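KLLA0C04147p (Kluyveromyces lactis, PDB 5H2D) binds ergosterol through the OSBP-related domain (ORD) that makes up this chain, and probably transfers sterol between membranes. Local coordinates at residues A89-E93 against I190-N195; A279-L283 against K309-T313. All blocks are in the same frame, centred on the assembly; numbering follows the deposited sequence.

Overall arrangement
From the N terminus the chain first reaches 89-93, the end of helix 84-90 and the turn before helix 95-108. It then runs through strands 119-121 to 178-190 before 190-195 comes back against that turn, so contact 1 closes a long excursion of 96 residues. Contact 2 opens later: strand 276-281 ends in 279-283, and an irregular loop of 25 residues, partly not modelled, returns at 309-313 just before strand 314-319. The two closures follow one another and neither nest nor cross. The centres of contact 1 and contact 2 lie about 19 Å apart. Helix 95-108 connects them, since side chains of both contacts touch it, tying a helical layer to two separate parts of the strand framework.

Contact 1 (A89-E93 against I190-N195); sequences AASFE and IRPDSN
Ala90 O, near the end of helix 84-90, receives the N-H of Asp193 at 2.8 Å, and the N-H...O angle of 175° shows an almost straight bond. Water 1 lies 2.9 Å from Ala90 O and accepts from Ser194 N; with more acceptors nearby than protons to give, its bridge to Ala90 O is probable rather than certain. Pro192 has no N-H to offer; its CA makes a CH...O contact with Ala90 O at 3.5 Å.

Beside this polar cluster the packing is apolar. In Ile190, CG2 stands anti to the backbone N and lies 4.1 Å from Ala90 CB, while CD1 is 4.4 Å from Ala89 CB, a loose contact.

The Asp193 carboxylate leans over Ser91, OD2 coming 3.3 Å from Ser91 CA. Asp193 OD1 takes a salt bridge from Lys160 and a hydrogen bond from Gln9; OD2 is also hydrogen-bonded beyond the two segments. Ser91 OG turns back to Gln88 O. Ser91 O is reached by water 2, which also bonds Ser194 OG. At the exposed end the Asn195 and Glu93 side chains extend in the same direction next to each other, their planes 31° apart. Here Asn195 ND2 donates to Glu93 O at 3.0 Å, from above the carbonyl plane, 43° out of it.

Arg191 CB points away from 89-93, and its guanidinium group forms salt bridges with Glu198 and Asp162. The two direct bonds and the water links dock the loop between strands 178-190 and 199-203 where helix 84-90 gives way to loop, within the ORD.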
loop_
_atom_site.group_PDB
_atom_site.type_symbol
_atom_site.label_atom_id
_atom_site.label_comp_id
_atom_site.label_asym_id
_atom_site.label_seq_id
_atom_site.Cartn_x
_atom_site.Cartn_y
_atom_site.Cartn_z
ATOM N N ALA A 89 3.710 -8.813 15.749
ATOM C CA ALA A 89 2.342 -9.000 16.217
ATOM C C ALA A 89 2.030 -10.479 16.431
ATOM O O ALA A 89 1.452 -10.864 17.455
ATOM C CB ALA A 89 1.356 -8.383 15.220
ATOM N N ALA A 90 2.418 -11.327 15.471
ATOM C CA ALA A 90 2.115 -12.749 15.573
ATOM C C ALA A 90 2.750 -13.383 16.803
ATOM O O ALA A 90 2.266 -14.420 17.272
ATOM C CB ALA A 90 2.585 -13.488 14.316
ATOM N N SER A 91 3.807 -12.775 17.339
ATOM C CA SER A 91 4.564 -13.386 18.427
ATOM C C SER A 91 3.958 -13.145 19.805
ATOM O O SER A 91 4.404 -13.772 20.776
ATOM C CB SER A 91 6.004 -12.869 18.403
ATOM O OG SER A 91 6.073 -11.543 18.894
ATOM N N PHE A 92 2.958 -12.278 19.927
ATOM C CA PHE A 92 2.402 -11.913 21.226
ATOM C C PHE A 92 1.184 -12.774 21.550
ATOM O O PHE A 92 0.260 -12.889 20.742
ATOM C CB PHE A 92 2.041 -10.423 21.250
ATOM C CG PHE A 92 3.213 -9.521 20.964
ATOM C CD1 PHE A 92 4.407 -9.686 21.646
ATOM C CD2 PHE A 92 3.137 -8.532 19.992
ATOM C CE1 PHE A 92 5.498 -8.876 21.378
ATOM C CE2 PHE A 92 4.228 -7.716 19.721
ATOM C CZ PHE A 92 5.408 -7.888 20.409
ATOM N N GLU A 93 1.186 -13.385 22.740
ATOM C CA GLU A 93 0.063 -14.239 23.113
ATOM C C GLU A 93 -1.195 -13.426 23.394
ATOM O O GLU A 93 -2.312 -13.919 23.212
ATOM C CB GLU A 93 0.442 -15.093 24.324
ATOM C CG GLU A 93 0.911 -14.292 25.524
ATOM C CD GLU A 93 -0.242 -13.731 26.327
ATOM O OE1 GLU A 93 -1.367 -14.256 26.182
ATOM O OE2 GLU A 93 -0.030 -12.762 27.095
ATOM N N ILE A 190 -3.837 -12.795 10.883
ATOM C CA ILE A 190 -2.686 -13.168 11.696
ATOM C C ILE A 190 -2.844 -14.628 12.090
ATOM O O ILE A 190 -3.936 -15.046 12.484
ATOM C CB ILE A 190 -2.543 -12.290 12.951
ATOM C CG1 ILE A 190 -2.223 -10.835 12.583
ATOM C CG2 ILE A 190 -1.454 -12.867 13.861
ATOM C CD1 ILE A 190 -0.801 -10.618 12.091
ATOM N N ARG A 191 -1.761 -15.396 11.956
ATOM C CA ARG A 191 -1.661 -16.750 12.505
ATOM C C ARG A 191 -0.759 -16.694 13.736
ATOM O O ARG A 191 0.471 -16.754 13.602
ATOM C CB ARG A 191 -1.098 -17.720 11.461
ATOM C CG ARG A 191 -2.112 -18.133 10.399
ATOM C CD ARG A 191 -1.474 -18.905 9.254
ATOM N NE ARG A 191 -0.766 -18.033 8.321
ATOM C CZ ARG A 191 -1.365 -17.297 7.382
ATOM N NH1 ARG A 191 -2.686 -17.306 7.254
ATOM N NH2 ARG A 191 -0.635 -16.538 6.575
ATOM N N PRO A 192 -1.317 -16.595 14.946
ATOM C CA PRO A 192 -0.487 -16.298 16.122
ATOM C C PRO A 192 0.422 -17.453 16.499
ATOM O O PRO A 192 0.096 -18.626 16.300
ATOM C CB PRO A 192 -1.520 -16.037 17.225
ATOM C CG PRO A 192 -2.818 -15.786 16.509
ATOM C CD PRO A 192 -2.750 -16.629 15.275
ATOM N N ASP A 193 1.574 -17.101 17.078
ATOM C CA ASP A 193 2.507 -18.122 17.543
ATOM C C ASP A 193 1.887 -18.983 18.633
ATOM O O ASP A 193 2.256 -20.153 18.780
ATOM C CB ASP A 193 3.796 -17.478 18.061
ATOM C CG ASP A 193 4.670 -16.934 16.949
ATOM O OD1 ASP A 193 4.389 -17.223 15.768
ATOM O OD2 ASP A 193 5.648 -16.226 17.259
ATOM N N SER A 194 0.950 -18.430 19.396
ATOM C CA SER A 194 0.318 -19.175 20.475
ATOM C C SER A 194 -0.931 -18.438 20.927
ATOM O O SER A 194 -1.090 -17.234 20.691
ATOM C CB SER A 194 1.274 -19.363 21.656
ATOM O OG SER A 194 1.436 -18.143 22.359
ATOM N N ASN A 195 -1.812 -19.180 21.598
ATOM C CA ASN A 195 -2.996 -18.623 22.246
ATOM C C ASN A 195 -3.858 -17.848 21.249
ATOM O O ASN A 195 -4.092 -16.644 21.385
ATOM C CB ASN A 195 -2.607 -17.736 23.431
ATOM C CG ASN A 195 -3.804 -17.334 24.265
ATOM O OD1 ASN A 195 -4.663 -18.165 24.575
ATOM N ND2 ASN A 195 -3.887 -16.054 24.613
HETATM O O HOH W 1 1.102 -15.516 19.663
HETATM O O HOH W 2 3.204 -16.278 21.708
#

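Contact 2 (A279-L283 against K309-T313); sequences AKKVL and KYDGT
An Asx turn at Asp311-Thr313 shapes the loop that meets the end of strand 276-281: Asp311 OD1 accepts Thr313 N at 3.0 Å, from above the carboxylate plane, and Thr313 OG1 on its syn lone pair. Two donors thus grip one oxygen, which should restrict the carboxylate's rotation.

Across the contact Lys280 NZ is modelled 2.5 Å from Gly312 O, shorter than a normal N-H...O bond, so the exact geometry is doubtful, although bends at chi2, chi3 and chi4 do bring the ammonium to this carbonyl. Gly312 CA also makes a CH...O contact with Lys281 O, at 3.5 Å. Water 3 bridges the backbones, accepting from Lys281 N at 2.8 Å and donating to Lys309 O and Thr313 O.

Lys281 CG is anti to the backbone N (chi1 -173°), which carries the chain across the Tyr310 ring at an oblique angle, with Lys281 CD 3.7 Å from Tyr310 CD2. Beyond it, NZ bonds Val282 O and forms a salt bridge with Glu266. Leu283 CD2 rests on the backbone around Tyr310 O and Gly312 N.

Trp267 of strand 265-272 is met edge-to-face by Tyr310 and in a cation-pi contact by Lys281, while helix 95-108 touches Tyr310 through Leu97 and strand 314-319 pairs with 276-281.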
loop_
_atom_site.group_PDB
_atom_site.type_symbol
_atom_site.label_atom_id
_atom_site.label_comp_id
_atom_site.label_asym_id
_atom_site.label_seq_id
_atom_site.Cartn_x
_atom_site.Cartn_y
_atom_site.Cartn_z
ATOM N N ALA A 279 4.074 3.617 22.602
ATOM C CA ALA A 279 2.846 3.090 23.177
ATOM C C ALA A 279 3.062 2.835 24.660
ATOM O O ALA A 279 4.192 2.837 25.153
ATOM C CB ALA A 279 2.396 1.800 22.480
ATOM N N LYS A 280 1.962 2.590 25.360
ATOM C CA LYS A 280 2.035 2.212 26.763
ATOM C C LYS A 280 0.820 1.376 27.128
ATOM O O LYS A 280 -0.252 1.501 26.527
ATOM C CB LYS A 280 2.121 3.445 27.670
ATOM C CG LYS A 280 0.822 4.194 27.812
ATOM C CD LYS A 280 1.080 5.689 27.963
ATOM C CE LYS A 280 2.238 5.948 28.899
ATOM N NZ LYS A 280 2.014 5.289 30.221
ATOM N N LYS A 281 1.009 0.501 28.112
ATOM C CA LYS A 281 -0.105 -0.242 28.670
ATOM C C LYS A 281 -0.964 0.683 29.514
ATOM O O LYS A 281 -0.452 1.489 30.298
ATOM C CB LYS A 281 0.402 -1.405 29.526
ATOM C CG LYS A 281 -0.700 -2.350 30.016
ATOM C CD LYS A 281 -1.040 -3.389 28.944
ATOM C CE LYS A 281 -2.244 -4.261 29.322
ATOM N NZ LYS A 281 -3.469 -3.471 29.617
ATOM N N VAL A 282 -2.269 0.577 29.333
ATOM C CA VAL A 282 -3.239 1.270 30.172
ATOM C C VAL A 282 -3.625 0.331 31.304
ATOM O O VAL A 282 -3.990 -0.826 31.064
ATOM C CB VAL A 282 -4.466 1.697 29.352
ATOM C CG1 VAL A 282 -5.532 2.289 30.258
ATOM C CG2 VAL A 282 -4.058 2.709 28.282
ATOM N N LEU A 283 -3.528 0.824 32.540
ATOM C CA LEU A 283 -3.626 -0.034 33.717
ATOM C C LEU A 283 -5.035 -0.112 34.285
ATOM O O LEU A 283 -5.402 -1.139 34.868
ATOM C CB LEU A 283 -2.663 0.463 34.796
ATOM C CG LEU A 283 -1.260 0.730 34.256
ATOM C CD1 LEU A 283 -0.399 1.434 35.292
ATOM C CD2 LEU A 283 -0.616 -0.576 33.805
ATOM N N LYS A 309 5.856 -3.339 27.072
ATOM C CA LYS A 309 5.905 -3.270 28.524
ATOM C C LYS A 309 4.483 -3.312 29.060
ATOM O O LYS A 309 3.593 -2.640 28.532
ATOM C CB LYS A 309 6.609 -1.987 29.002
ATOM C CG LYS A 309 8.027 -1.799 28.507
ATOM C CD LYS A 309 8.970 -2.863 29.050
ATOM C CE LYS A 309 10.412 -2.544 28.680
ATOM N NZ LYS A 309 11.397 -3.496 29.278
ATOM N N TYR A 310 4.262 -4.102 30.109
ATOM C CA TYR A 310 2.940 -4.208 30.709
ATOM C C TYR A 310 2.782 -3.371 31.973
ATOM O O TYR A 310 1.684 -3.328 32.538
ATOM C CB TYR A 310 2.613 -5.678 31.010
ATOM C CG TYR A 310 2.039 -6.428 29.818
ATOM C CD1 TYR A 310 2.870 -6.929 28.818
ATOM C CD2 TYR A 310 0.669 -6.620 29.694
ATOM C CE1 TYR A 310 2.351 -7.609 27.728
ATOM C CE2 TYR A 310 0.137 -7.294 28.599
ATOM C CZ TYR A 310 0.987 -7.786 27.628
ATOM O OH TYR A 310 0.478 -8.467 26.544
ATOM N N ASP A 311 3.831 -2.686 32.412
ATOM C CA ASP A 311 3.780 -1.937 33.664
ATOM C C ASP A 311 3.330 -0.493 33.483
ATOM O O ASP A 311 3.297 0.257 34.464
ATOM C CB ASP A 311 5.144 -1.975 34.365
ATOM C CG ASP A 311 6.267 -1.393 33.522
ATOM O OD1 ASP A 311 5.989 -0.753 32.482
ATOM O OD2 ASP A 311 7.446 -1.568 33.908
ATOM N N GLY A 312 2.984 -0.080 32.259
ATOM C CA GLY A 312 2.534 1.276 32.029
ATOM C C GLY A 312 3.611 2.253 31.612
ATOM O O GLY A 312 3.292 3.414 31.331
ATOM N N THR A 313 4.871 1.832 31.566
ATOM C CA THR A 313 5.900 2.698 31.016
ATOM C C THR A 313 5.824 2.682 29.490
ATOM O O THR A 313 5.278 1.761 28.883
ATOM C CB THR A 313 7.295 2.271 31.478
ATOM O OG1 THR A 313 7.566 0.939 31.032
ATOM C CG2 THR A 313 7.400 2.327 33.003
HETATM O O HOH W 3 3.468 -0.119 29.399
#